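Aminoglycoside phosphotransferase (Streptomyces rimosus, PDB 6FUC) probably transfers a phosphate group from ATP to a hydroxyl of streptomycin, which would inactivate the antibiotic and give resistance. Local coordinates at residues E231-G234 with R238-Q241; A105-I110 with E245-R250; R215-A220 with R261-L266; V60-T65 with C125-E130; R116-P121 with A249-A254. One frame throughout, in Å; residues are numbered along the deposited sequence. Where two conformers were deposited one is given.

Contact 1 (E231-G234 with R238-Q241); sequences ETWG and RWSQ
The backbones at Trp233 and Ser240 come within 5.7 Å, CA to CA, where helix 219-233 breaks off at Gly234, which has positive phi, and the chain turns round three residues into the short helix 237-240. These are two consecutive helices joined by a tight turn, in the helical lobe of the kinase-like fold, and the corner closes on an edge-to-face (T-shaped) tryptophan pair. Trp239 presents the edge of its five-membered ring to the face of Trp233, with the planes at 82° and the nearest ring centroids 4.2 Å apart. The touching atom is the indole nitrogen: Trp239 NE1 is 3.3 Å from Trp233 CZ3, standing almost over the centre of the six-membered ring, about equally far from its six atoms. Beside it Trp239 CD1 reaches Trp233 CE3 at 3.5 Å. Opposite first torsions make this possible: Trp239 has CG anti to its backbone N (chi1 178°), while Trp233 tucks CG beside its own (chi1 -50°). Trp107 of helix 100-117 meets both indoles, edge-to-face with Trp233, and Arg104 makes a cation-pi contact with Trp239, so the pair is built into a larger aromatic cluster. Nearer the backbone, Trp233 CB rests on Ser240 CB at 3.9 Å. On the polar side one water spans the turn: it donates to Gly234 O at 2.9 Å and is hydrogen-bonded to Ser240 OG at 3.0 Å.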
# COMPACT_ATOMS: atom_id res chain seq x y z
N GLU A 231 10.83 -12.13 -0.93
CA GLU A 231 12.01 -11.64 -1.64
C GLU A 231 13.19 -11.44 -0.71
O GLU A 231 14.34 -11.74 -1.06
CB GLU A 231 11.74 -10.38 -2.45
CG GLU A 231 10.59 -10.64 -3.44
N THR A 232 12.95 -10.98 0.49
CA THR A 232 14.02 -10.85 1.46
C THR A 232 14.51 -12.18 1.99
O THR A 232 15.74 -12.34 2.21
CB THR A 232 13.55 -9.89 2.57
OG1 THR A 232 13.30 -8.65 1.95
CG2 THR A 232 14.58 -9.76 3.68
N TRP A 233 13.61 -13.13 2.24
CA TRP A 233 14.12 -14.38 2.79
C TRP A 233 15.04 -15.09 1.78
O TRP A 233 15.95 -15.84 2.20
CB TRP A 233 12.99 -15.27 3.11
CG TRP A 233 11.85 -14.70 3.95
CD1 TRP A 233 10.48 -14.93 3.71
CD2 TRP A 233 11.91 -13.81 5.06
NE1 TRP A 233 9.75 -14.30 4.69
CE2 TRP A 233 10.58 -13.56 5.49
CE3 TRP A 233 12.95 -13.18 5.72
CZ2 TRP A 233 10.28 -12.78 6.58
CZ3 TRP A 233 12.64 -12.39 6.81
CH2 TRP A 233 11.31 -12.21 7.24
N GLY A 234 14.89 -14.89 0.49
CA GLY A 234 15.91 -15.41 -0.49
C GLY A 234 16.19 -16.89 -0.42
O GLY A 234 15.22 -17.66 -0.36
N ARG A 238 14.87 -22.87 4.98
CA ARG A 238 14.25 -23.27 6.26
C ARG A 238 13.33 -22.17 6.82
O ARG A 238 12.21 -22.40 7.21
CB ARG A 238 15.28 -23.66 7.30
CG ARG A 238 16.15 -24.83 6.92
CD ARG A 238 17.12 -25.19 7.97
NE ARG A 238 16.55 -25.88 9.10
CZ ARG A 238 16.44 -27.22 9.22
NH1 ARG A 238 16.77 -28.02 8.23
NH2 ARG A 238 15.99 -27.74 10.34
N TRP A 239 13.78 -20.94 6.79
CA TRP A 239 12.97 -19.80 7.23
C TRP A 239 11.88 -19.47 6.23
O TRP A 239 10.72 -19.29 6.68
CB TRP A 239 13.84 -18.60 7.56
CG TRP A 239 13.00 -17.43 7.96
CD1 TRP A 239 12.99 -16.24 7.37
CD2 TRP A 239 12.11 -17.32 9.08
NE1 TRP A 239 12.11 -15.40 7.96
CE2 TRP A 239 11.56 -16.02 9.04
CE3 TRP A 239 11.65 -18.22 10.05
CZ2 TRP A 239 10.59 -15.59 9.95
CZ3 TRP A 239 10.79 -17.79 10.98
CH2 TRP A 239 10.23 -16.49 10.92
N SER A 240 12.17 -19.49 4.92
CA SER A 240 11.15 -19.09 3.98
C SER A 240 9.96 -20.07 4.05
O SER A 240 8.82 -19.64 3.87
CB SER A 240 11.75 -18.93 2.60
OG SER A 240 11.87 -20.20 2.11
N GLN A 241 10.21 -21.32 4.44
CA GLN A 241 9.14 -22.37 4.55
C GLN A 241 8.29 -22.18 5.84
O GLN A 241 7.17 -22.72 5.95
CB GLN A 241 9.80 -23.75 4.53
CG GLN A 241 10.42 -24.16 3.19
CD GLN A 241 10.86 -25.65 3.12
O HOH W 1 14.16 -20.26 0.22

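Contact 2 (A105-I110 with E245-R250); sequences AAWEPI and EEFAAR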
# COMPACT_ATOMS: atom_id res chain seq x y z
N ALA A 105 14.05 -9.53 12.76
CA ALA A 105 13.86 -8.84 14.03
C ALA A 105 12.52 -8.08 14.10
O ALA A 105 12.00 -7.88 15.18
CB ALA A 105 15.00 -7.82 14.29
N ALA A 106 12.07 -7.58 12.99
CA ALA A 106 10.84 -6.80 12.90
C ALA A 106 9.60 -7.66 12.64
O ALA A 106 8.49 -7.13 12.61
CB ALA A 106 10.96 -5.80 11.78
N TRP A 107 9.75 -8.98 12.47
CA TRP A 107 8.66 -9.80 11.94
C TRP A 107 7.47 -9.87 12.90
O TRP A 107 6.31 -9.57 12.54
CB TRP A 107 9.19 -11.15 11.57
CG TRP A 107 8.30 -12.03 10.69
CD1 TRP A 107 7.91 -13.29 10.97
CD2 TRP A 107 7.83 -11.74 9.39
NE1 TRP A 107 7.21 -13.81 9.92
CE2 TRP A 107 7.13 -12.88 8.93
CE3 TRP A 107 7.89 -10.63 8.57
CZ2 TRP A 107 6.52 -12.94 7.70
CZ3 TRP A 107 7.27 -10.68 7.31
CH2 TRP A 107 6.58 -11.86 6.90
N GLU A 108 7.73 -10.21 14.15
CA GLU A 108 6.65 -10.19 15.17
C GLU A 108 6.13 -8.76 15.45
O GLU A 108 4.91 -8.55 15.56
CB GLU A 108 6.99 -10.94 16.47
CG GLU A 108 7.13 -12.41 16.24
CD GLU A 108 7.56 -13.16 17.49
OE1 GLU A 108 8.06 -12.55 18.45
OE2 GLU A 108 7.34 -14.39 17.46
N PRO A 109 7.04 -7.76 15.50
CA PRO A 109 6.55 -6.38 15.62
C PRO A 109 5.60 -5.97 14.47
O PRO A 109 4.60 -5.27 14.72
CB PRO A 109 7.82 -5.55 15.63
CG PRO A 109 8.77 -6.43 16.35
CD PRO A 109 8.44 -7.84 15.91
N ILE A 110 5.88 -6.43 13.26
CA ILE A 110 5.01 -6.14 12.14
C ILE A 110 3.67 -6.83 12.34
O ILE A 110 2.59 -6.23 12.15
CB ILE A 110 5.69 -6.51 10.79
CG1 ILE A 110 6.84 -5.59 10.46
CG2 ILE A 110 4.64 -6.50 9.69
CD1 ILE A 110 7.74 -6.09 9.39
N GLU A 245 3.71 -19.10 8.56
CA GLU A 245 3.04 -19.77 9.67
C GLU A 245 3.31 -19.07 10.98
O GLU A 245 2.42 -18.89 11.79
CB GLU A 245 3.46 -21.27 9.81
N GLU A 246 4.53 -18.65 11.19
CA GLU A 246 4.82 -17.98 12.47
C GLU A 246 4.17 -16.57 12.52
O GLU A 246 3.65 -16.19 13.59
CB GLU A 246 6.29 -17.84 12.67
CG GLU A 246 6.99 -19.18 12.77
CD GLU A 246 8.28 -19.17 13.52
OE1 GLU A 246 8.72 -18.10 14.00
OE2 GLU A 246 8.83 -20.28 13.63
N PHE A 247 4.16 -15.84 11.39
CA PHE A 247 3.44 -14.54 11.36
C PHE A 247 1.97 -14.80 11.72
O PHE A 247 1.39 -14.10 12.53
CB PHE A 247 3.57 -13.94 9.99
CG PHE A 247 3.04 -12.55 9.91
CD1 PHE A 247 1.70 -12.32 9.85
CD2 PHE A 247 3.90 -11.46 9.96
CE1 PHE A 247 1.25 -10.96 9.74
CE2 PHE A 247 3.46 -10.18 9.88
CZ PHE A 247 2.13 -9.93 9.79
N ALA A 248 1.37 -15.79 11.08
CA ALA A 248 -0.04 -16.05 11.28
C ALA A 248 -0.39 -16.40 12.72
O ALA A 248 -1.42 -16.00 13.27
CB ALA A 248 -0.55 -17.12 10.32
N ALA A 249 0.48 -17.17 13.32
CA ALA A 249 0.32 -17.54 14.72
C ALA A 249 0.41 -16.28 15.61
O ALA A 249 -0.33 -16.14 16.58
CB ALA A 249 1.33 -18.59 15.16
N ARG A 250 1.35 -15.40 15.32
CA ARG A 250 1.49 -14.20 16.12
C ARG A 250 0.30 -13.19 15.90
O ARG A 250 -0.19 -12.61 16.86
CB ARG A 250 2.82 -13.48 15.75
CG ARG A 250 3.11 -12.23 16.55
CD ARG A 250 3.47 -12.52 17.97
NE ARG A 250 3.68 -11.28 18.71
CZ ARG A 250 4.28 -11.23 19.86
NH1 ARG A 250 4.67 -12.33 20.47
NH2 ARG A 250 4.39 -10.06 20.46
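Trp107 and Phe247 form the buried heart of a helix-helix contact, in which 105-110 of helix 100-117 lies beside 245-250 of helix 243-251. The segment axes approach to 9.5 Å and run roughly the same way, at 36°. Phe247 turns its edge to the indole face, the planes 62° apart; CD2 stands over the middle of the Trp107 ring system, 3.7 Å from Trp107 CE2. Phe247 CG is anti to its backbone N, which carries the ring over the indole, while Phe247 CB itself touches the pyrrole end, 3.6 Å from Trp107 NE1. That indole nitrogen is hydrogen-bonded to Ala243 O at the start of helix 243-251. Both helices belong to the larger, mostly helical lobe of the kinase-like fold, and helix 219-233 adds Leu225 and Phe226 to this core. Further along the phenyl edge, Ile110 CG2 meets Phe247 CE2 at 3.9 Å, lying in the ring plane. Outside, the contact turns polar. Arg250 bends at chi2 and lays its guanidinium almost flat on the Glu108 carboxylate, 15° between planes. Glu108 OE1 sits over the guanidinium face, 4.0 Å from Arg250 NH1, a long ion pair with no N-H aimed at the oxygen; Asp112 makes the salt bridge to Arg250 NE.

Contact 3 (R215-A220 with R261-L266); sequences RADPYA and RFYLHL
Ala220 and Tyr263 bring the two backbones to within 5.4 Å, CA to CA. Segment 215-220 leaves strand 214-216, turns at Asp217 and Pro218 and enters helix 219-233; segment 261-266 lies wholly in helix 257-266. The turn is secured from within, since Asp217 OD1 accepts from Tyr219 N at 2.8 Å, the N-H arriving at 159° on the anti side of the carboxylate, an Asx turn that caps the new helix. Into this bend reaches Tyr263. With its CG beside the backbone N (chi1 -74°), the ring passes along the first turn of helix 219-233, Tyr263 CD1 against Ala220 CB at 3.9 Å and Tyr263 CD2 against Tyr219 CB, also at 3.9 Å. The backbone of Ala220 lies over one ring face, and Phe262 CD2 covers the centre of the opposite one. The site is where a small two-stranded sheet of the helical lobe hands over to helix 219-233 of the kinase-like fold, and helix 257-266 is laid against that junction. At its far end the phenol meets Asp217 CB, 3.6 Å from Tyr263 OH, with the carboxylate plane turned 45° to the ring. Tyr263 OH donates to one water at 2.6 Å, in the ring plane, and that water donates to Asp217 OD2, which also has a salt bridge with Arg259. A second water donates to Tyr263 OH at 2.8 Å and accepts from Asp217 N at 2.9 Å, so two separate water paths join the hydroxyl to this one residue.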
# COMPACT_ATOMS: atom_id res chain seq x y z
N ARG A 215 -11.91 -0.89 4.45
CA ARG A 215 -12.40 -2.23 4.66
C ARG A 215 -12.00 -3.15 3.52
O ARG A 215 -12.17 -2.81 2.34
CB ARG A 215 -13.94 -2.24 4.68
CG ARG A 215 -14.53 -1.69 5.95
CD ARG A 215 -15.99 -2.05 6.11
NE ARG A 215 -16.90 -1.43 5.18
CZ ARG A 215 -17.47 -0.24 5.39
NH1 ARG A 215 -17.12 0.45 6.46
NH2 ARG A 215 -18.35 0.25 4.55
N ALA A 216 -11.59 -4.38 3.87
CA ALA A 216 -11.35 -5.44 2.95
C ALA A 216 -11.06 -6.72 3.74
O ALA A 216 -10.91 -6.70 4.96
CB ALA A 216 -10.19 -5.13 1.99
N ASP A 217 -10.95 -7.84 3.03
CA ASP A 217 -10.48 -9.07 3.63
C ASP A 217 -9.03 -8.86 4.13
O ASP A 217 -8.24 -8.26 3.39
CB ASP A 217 -10.55 -10.16 2.55
CG ASP A 217 -10.21 -11.53 3.00
OD1 ASP A 217 -9.16 -11.77 3.63
OD2 ASP A 217 -11.00 -12.43 2.72
N PRO A 218 -8.67 -9.36 5.32
CA PRO A 218 -7.27 -9.17 5.75
C PRO A 218 -6.22 -9.68 4.77
O PRO A 218 -5.10 -9.19 4.78
CB PRO A 218 -7.22 -9.91 7.06
CG PRO A 218 -8.38 -10.86 7.06
CD PRO A 218 -9.46 -10.12 6.29
N TYR A 219 -6.56 -10.72 3.99
CA TYR A 219 -5.58 -11.19 2.98
C TYR A 219 -5.26 -10.21 1.87
O TYR A 219 -4.26 -10.37 1.20
CB TYR A 219 -6.02 -12.57 2.42
CG TYR A 219 -5.68 -13.67 3.36
CD1 TYR A 219 -4.38 -14.08 3.50
CD2 TYR A 219 -6.60 -14.23 4.20
CE1 TYR A 219 -4.02 -15.05 4.40
CE2 TYR A 219 -6.26 -15.26 5.12
CZ TYR A 219 -4.95 -15.60 5.26
OH TYR A 219 -4.56 -16.56 6.16
N ALA A 220 -6.10 -9.17 1.69
CA ALA A 220 -5.72 -8.12 0.76
C ALA A 220 -4.40 -7.50 1.18
O ALA A 220 -3.62 -7.04 0.32
CB ALA A 220 -6.82 -7.06 0.65
N ARG A 261 -3.63 -16.34 -2.35
CA ARG A 261 -3.19 -16.29 -3.74
C ARG A 261 -4.13 -15.46 -4.62
O ARG A 261 -3.70 -14.82 -5.56
CB ARG A 261 -3.00 -17.74 -4.26
CG ARG A 261 -1.64 -18.35 -4.03
CD ARG A 261 -1.55 -19.74 -4.70
NE ARG A 261 -1.89 -19.63 -6.12
CZ ARG A 261 -3.02 -20.08 -6.68
NH1 ARG A 261 -3.94 -20.69 -5.94
NH2 ARG A 261 -3.22 -19.91 -7.99
N PHE A 262 -5.44 -15.54 -4.33
CA PHE A 262 -6.40 -14.75 -5.08
C PHE A 262 -5.99 -13.26 -4.97
O PHE A 262 -5.98 -12.55 -5.97
CB PHE A 262 -7.80 -14.98 -4.52
CG PHE A 262 -8.89 -14.16 -5.13
CD1 PHE A 262 -9.55 -14.54 -6.26
CD2 PHE A 262 -9.20 -12.94 -4.58
CE1 PHE A 262 -10.54 -13.73 -6.82
CE2 PHE A 262 -10.18 -12.13 -5.14
CZ PHE A 262 -10.86 -12.55 -6.24
N TYR A 263 -5.76 -12.78 -3.74
CA TYR A 263 -5.39 -11.36 -3.60
C TYR A 263 -4.02 -11.04 -4.18
O TYR A 263 -3.84 -9.95 -4.73
CB TYR A 263 -5.53 -10.92 -2.12
CG TYR A 263 -6.96 -10.77 -1.74
CD1 TYR A 263 -7.70 -9.66 -2.17
CD2 TYR A 263 -7.65 -11.75 -1.03
CE1 TYR A 263 -9.05 -9.55 -1.91
CE2 TYR A 263 -9.00 -11.62 -0.74
CZ TYR A 263 -9.71 -10.56 -1.19
OH TYR A 263 -11.04 -10.39 -0.97
N LEU A 264 -3.07 -11.95 -4.05
CA LEU A 264 -1.77 -11.75 -4.68
C LEU A 264 -1.91 -11.52 -6.17
O LEU A 264 -1.24 -10.69 -6.74
CB LEU A 264 -0.86 -12.95 -4.42
CG LEU A 264 0.56 -12.75 -4.93
CD1 LEU A 264 1.29 -11.57 -4.23
CD2 LEU A 264 1.32 -14.05 -4.76
N HIS A 265 -2.77 -12.34 -6.77
CA HIS A 265 -2.95 -12.31 -8.20
C HIS A 265 -3.86 -11.16 -8.71
O HIS A 265 -3.64 -10.65 -9.82
CB HIS A 265 -3.48 -13.64 -8.70
CG HIS A 265 -2.45 -14.71 -8.59
ND1 HIS A 265 -2.73 -16.03 -8.92
CD2 HIS A 265 -1.15 -14.69 -8.19
CE1 HIS A 265 -1.63 -16.75 -8.72
NE2 HIS A 265 -0.66 -15.96 -8.27
N LEU A 266 -4.79 -10.76 -7.86
CA LEU A 266 -5.66 -9.64 -8.23
C LEU A 266 -4.87 -8.33 -8.21
O LEU A 266 -5.04 -7.45 -9.09
CB LEU A 266 -6.85 -9.55 -7.27
CG LEU A 266 -7.79 -8.38 -7.51
CD1 LEU A 266 -8.42 -8.37 -8.89
CD2 LEU A 266 -8.84 -8.37 -6.40
O HOH W 2 -11.40 -7.86 0.13
O HOH W 3 -11.98 -12.50 0.26

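Contact 4 (V60-T65 with C125-E130); sequences VSWLST and CPFTRE
Trp62 meets three consecutive residues, Cys125, Pro126 and Phe127, each presented to its indole differently. Pro126 comes over the face of the ring: its CD lies above the five-membered ring, 23° off the normal, and is 3.4 Å from Trp62 CE2, a CH-pi contact. Phe127 turns its edge to the same face in an offset edge-to-face stack, planes 74° apart and centroids 5.6 Å apart, with Phe127 CE2 pressed against Trp62 CB at 3.6 Å. Pro126 CB in turn sits over the middle of the Phe127 ring, so proline and phenyl present a single apolar surface. Cys125 completes the set with an oblique sulfur-aromatic contact, SG lying 3.9 Å from Trp62 CH2. The same sulfur accepts a long hydrogen bond of 3.5 Å from Phe127 N, which ties the two ends of this tripeptide together. Trp62 holds CG anti to its backbone N (chi1 178°), swinging the indole off the helix toward the loop; its carbonyl O accepts from both the backbone N and the hydroxyl of Thr65, with Thr65 OG1 at 2.7 Å. Helix 50-63 packs beside the five-stranded sheet of the smaller lobe and probably corresponds to the C-helix of protein kinases. The loop 125-130 pairs with Arg215 of the helical lobe, so this aromatic-proline packing joins the two lobes of the kinase-like fold.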
# COMPACT_ATOMS: atom_id res chain seq x y z
N VAL A 60 -5.21 9.58 5.39
CA VAL A 60 -4.09 9.90 6.29
C VAL A 60 -4.63 10.68 7.49
O VAL A 60 -4.30 10.39 8.65
CB VAL A 60 -3.03 10.73 5.54
CG1 VAL A 60 -1.94 11.20 6.50
CG2 VAL A 60 -2.43 9.96 4.36
N SER A 61 -5.45 11.73 7.20
CA SER A 61 -5.98 12.50 8.29
C SER A 61 -6.85 11.70 9.23
O SER A 61 -6.78 11.84 10.45
CB SER A 61 -6.71 13.68 7.72
OG SER A 61 -7.37 14.31 8.57
N TRP A 62 -7.71 10.83 8.70
CA TRP A 62 -8.53 10.00 9.56
C TRP A 62 -7.67 9.06 10.40
O TRP A 62 -7.92 8.89 11.61
CB TRP A 62 -9.57 9.24 8.75
CG TRP A 62 -10.41 8.33 9.56
CD1 TRP A 62 -11.49 8.67 10.33
CD2 TRP A 62 -10.23 6.91 9.76
NE1 TRP A 62 -11.99 7.57 10.95
CE2 TRP A 62 -11.26 6.47 10.61
CE3 TRP A 62 -9.33 5.98 9.26
CZ2 TRP A 62 -11.39 5.13 10.96
CZ3 TRP A 62 -9.46 4.65 9.63
CH2 TRP A 62 -10.47 4.27 10.47
N LEU A 63 -6.68 8.44 9.77
CA LEU A 63 -5.86 7.47 10.54
C LEU A 63 -5.16 8.13 11.68
O LEU A 63 -4.92 7.49 12.73
CB LEU A 63 -4.89 6.72 9.63
CG LEU A 63 -4.26 5.48 10.25
CD1 LEU A 63 -5.27 4.36 10.42
CD2 LEU A 63 -3.11 5.00 9.44
N SER A 64 -4.84 9.43 11.55
CA SER A 64 -4.20 10.16 12.63
C SER A 64 -5.10 10.25 13.87
O SER A 64 -4.61 10.66 14.92
CB SER A 64 -3.83 11.58 12.18
OG SER A 64 -4.90 12.50 12.16
N THR A 65 -6.38 9.93 13.75
CA THR A 65 -7.31 9.95 14.90
C THR A 65 -7.54 8.55 15.49
O THR A 65 -8.31 8.41 16.44
CB THR A 65 -8.66 10.54 14.52
OG1 THR A 65 -9.43 9.62 13.71
CG2 THR A 65 -8.58 11.86 13.82
N CYS A 125 -15.20 2.52 9.90
CA CYS A 125 -14.25 3.12 8.96
C CYS A 125 -15.01 3.85 7.89
O CYS A 125 -15.87 3.29 7.28
CB CYS A 125 -13.38 2.03 8.33
SG CYS A 125 -12.05 2.66 7.33
N PRO A 126 -14.64 5.10 7.56
CA PRO A 126 -15.28 5.79 6.46
C PRO A 126 -14.96 5.23 5.08
O PRO A 126 -15.63 5.56 4.10
CB PRO A 126 -14.62 7.24 6.52
CG PRO A 126 -14.22 7.36 7.89
CD PRO A 126 -13.76 6.03 8.34
N PHE A 127 -13.92 4.42 5.02
CA PHE A 127 -13.29 4.06 3.73
C PHE A 127 -13.42 2.57 3.47
O PHE A 127 -13.37 1.74 4.39
CB PHE A 127 -11.81 4.41 3.80
CG PHE A 127 -11.57 5.83 4.23
CD1 PHE A 127 -11.88 6.86 3.43
CD2 PHE A 127 -11.08 6.10 5.49
CE1 PHE A 127 -11.69 8.18 3.82
CE2 PHE A 127 -10.89 7.40 5.91
CZ PHE A 127 -11.21 8.46 5.09
N THR A 128 -13.51 2.25 2.18
CA THR A 128 -13.56 0.88 1.72
C THR A 128 -12.56 0.63 0.60
O THR A 128 -12.30 1.50 -0.22
CB THR A 128 -14.95 0.50 1.27
OG1 THR A 128 -15.29 1.21 0.06
CG2 THR A 128 -15.97 0.65 2.35
N ARG A 129 -12.05 -0.60 0.55
CA ARG A 129 -11.34 -1.10 -0.66
C ARG A 129 -11.78 -2.55 -0.84
O ARG A 129 -11.00 -3.47 -0.99
CB ARG A 129 -9.81 -0.96 -0.57
CG ARG A 129 -9.15 -1.66 0.57
CD ARG A 129 -7.86 -2.31 0.16
NE ARG A 129 -8.17 -3.41 -0.79
CZ ARG A 129 -7.27 -4.09 -1.49
NH1 ARG A 129 -5.97 -3.83 -1.49
NH2 ARG A 129 -7.69 -5.17 -2.14
N GLU A 130 -13.10 -2.74 -0.82
CA GLU A 130 -13.69 -4.04 -0.85
C GLU A 130 -13.60 -4.65 -2.25
O GLU A 130 -13.30 -3.96 -3.24
CB GLU A 130 -15.12 -4.03 -0.29
CG GLU A 130 -15.16 -3.82 1.21
CD GLU A 130 -16.44 -3.30 1.74
OE1 GLU A 130 -17.24 -2.65 0.94
OE2 GLU A 130 -16.70 -3.47 2.95

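Contact 5 (R116-P121 with A249-A254); sequences RLHELP and ARYGIA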
# COMPACT_ATOMS: atom_id res chain seq x y z
N ARG A 116 -3.05 -4.54 15.12
CA ARG A 116 -3.70 -3.36 15.70
C ARG A 116 -4.50 -2.60 14.65
O ARG A 116 -5.65 -2.19 14.90
CB ARG A 116 -2.70 -2.44 16.39
CG ARG A 116 -2.11 -3.05 17.64
CD ARG A 116 -1.10 -2.04 18.26
NE ARG A 116 -1.81 -0.82 18.81
CZ ARG A 116 -1.95 0.41 18.27
NH1 ARG A 116 -1.43 0.81 17.07
NH2 ARG A 116 -2.70 1.24 18.96
N LEU A 117 -3.94 -2.40 13.47
CA LEU A 117 -4.67 -1.75 12.39
C LEU A 117 -5.93 -2.53 12.04
O LEU A 117 -7.05 -1.97 11.90
CB LEU A 117 -3.78 -1.57 11.19
CG LEU A 117 -4.41 -1.08 9.91
CD1 LEU A 117 -4.97 0.33 10.05
CD2 LEU A 117 -3.39 -1.12 8.79
N HIS A 118 -5.76 -3.85 11.91
CA HIS A 118 -6.83 -4.75 11.59
C HIS A 118 -7.84 -4.99 12.78
O HIS A 118 -8.74 -5.85 12.69
CB HIS A 118 -6.31 -6.09 11.15
CG HIS A 118 -5.63 -6.09 9.80
ND1 HIS A 118 -5.27 -7.26 9.19
CD2 HIS A 118 -5.31 -5.10 8.94
CE1 HIS A 118 -4.73 -6.99 8.02
NE2 HIS A 118 -4.72 -5.67 7.85
N GLU A 119 -7.65 -4.36 13.86
CA GLU A 119 -8.60 -4.38 14.95
C GLU A 119 -9.41 -3.11 15.02
O GLU A 119 -10.37 -3.09 15.80
CB GLU A 119 -7.89 -4.68 16.29
CG GLU A 119 -7.58 -6.18 16.33
CD GLU A 119 -6.84 -6.60 17.58
OE1 GLU A 119 -6.45 -5.76 18.38
OE2 GLU A 119 -6.60 -7.78 17.75
N LEU A 120 -9.14 -2.10 14.20
CA LEU A 120 -10.08 -0.97 14.14
C LEU A 120 -11.45 -1.49 13.73
O LEU A 120 -11.55 -2.36 12.89
CB LEU A 120 -9.61 0.06 13.13
CG LEU A 120 -8.30 0.79 13.48
CD1 LEU A 120 -7.99 1.77 12.38
CD2 LEU A 120 -8.39 1.47 14.84
N PRO A 121 -12.55 -0.99 14.32
CA PRO A 121 -13.86 -1.54 13.98
C PRO A 121 -14.28 -1.24 12.56
O PRO A 121 -14.41 -0.09 12.19
CB PRO A 121 -14.80 -0.86 15.01
CG PRO A 121 -14.04 0.32 15.47
CD PRO A 121 -12.61 -0.00 15.38
N ALA A 249 0.48 -17.17 13.32
CA ALA A 249 0.32 -17.54 14.72
C ALA A 249 0.41 -16.28 15.61
O ALA A 249 -0.33 -16.14 16.58
CB ALA A 249 1.33 -18.59 15.16
N ARG A 250 1.35 -15.40 15.32
CA ARG A 250 1.49 -14.20 16.12
C ARG A 250 0.30 -13.19 15.90
O ARG A 250 -0.19 -12.61 16.86
CB ARG A 250 2.82 -13.48 15.75
CG ARG A 250 3.11 -12.23 16.55
CD ARG A 250 3.47 -12.52 17.97
NE ARG A 250 3.68 -11.28 18.71
CZ ARG A 250 4.28 -11.23 19.86
NH1 ARG A 250 4.67 -12.33 20.47
NH2 ARG A 250 4.39 -10.06 20.46
N TYR A 251 -0.06 -12.98 14.68
CA TYR A 251 -1.17 -12.10 14.30
C TYR A 251 -2.52 -12.71 14.77
O TYR A 251 -3.38 -11.95 15.19
CB TYR A 251 -1.15 -11.93 12.79
CG TYR A 251 -2.36 -11.28 12.18
CD1 TYR A 251 -3.51 -12.01 11.87
CD2 TYR A 251 -2.39 -9.92 11.92
CE1 TYR A 251 -4.59 -11.41 11.24
CE2 TYR A 251 -3.48 -9.33 11.28
CZ TYR A 251 -4.59 -10.07 10.99
OH TYR A 251 -5.70 -9.56 10.35
N GLY A 252 -2.70 -13.99 14.66
CA GLY A 252 -3.93 -14.72 15.06
C GLY A 252 -4.90 -14.97 13.89
O GLY A 252 -6.07 -14.50 13.91
N ILE A 253 -4.46 -15.69 12.88
CA ILE A 253 -5.31 -16.09 11.77
C ILE A 253 -4.82 -17.46 11.29
O ILE A 253 -3.65 -17.79 11.40
CB ILE A 253 -5.29 -15.02 10.66
CG1 ILE A 253 -6.41 -15.15 9.64
CG2 ILE A 253 -3.92 -15.04 9.92
CD1 ILE A 253 -6.51 -13.97 8.69
N ALA A 254 -5.74 -18.23 10.73
CA ALA A 254 -5.45 -19.48 10.05
C ALA A 254 -5.02 -19.10 8.66
O ALA A 254 -5.61 -18.14 7.98
CB ALA A 254 -6.68 -20.35 9.97
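His118 and Tyr251 meet through a single short hydrogen bond, which is easiest to follow outward along the histidine. CB, on the residue just past the end of helix 100-117, is 3.6 Å from Tyr251 OH. CG lies beside the backbone N (chi1 -70°), which turns the ring toward helix 243-251, and sits 3.5 Å from Tyr251 OH. Then comes ND1, the atom that does the work: it is 2.6 Å from Tyr251 OH in a nearly straight bond of 173°, the hydroxyl lying in the imidazole plane; either partner could be the donor. ND1 also comes 3.4 Å from Tyr251 CE2, at the rim of the phenol. CE1 is the last atom near the hydroxyl, and at the tip NE2 is hydrogen-bonded to Asp221 on helix 219-233. The imidazole is thus gripped at both nitrogens, which fixes its rotation. The two rings meet rim to rim, planes 87° apart, and neither covers the other. Around the bond the chain turns away on both sides: Leu117 to Leu120 form a type I beta turn, closed by Leu120 N to Leu117 O at 3.1 Å, and Gly252 ends the other helix with positive phi. The arrangement is a buried histidine bridging a tyrosine and an aspartate, joining the C-terminal ends of two helices to the start of a third in the helical lobe of this kinase-like fold.

How the contacts relate
Contacts 1 and 2 form one continuous aromatic core, since Trp107 of contact 2 packs on both indoles of contact 1. Contact 5 joins the same two helices as contact 2, but further along, where ring stacking gives way to one short polar bond. Contact 3 is buried at every touching residue, whereas contact 2 has an exposed charged rim and contact 5 is partly buried; waters carry contact 3's polar links across its two segments, and through Tyr219 and Pro218 it touches contact 5. Contact 4 lies on the opposite side of the chain's centre from contact 1, only partly buried and wholly apolar across its two segments. It reaches contact 3 by backbone pairing at Arg215, and contact 5 by Leu120 against Trp62.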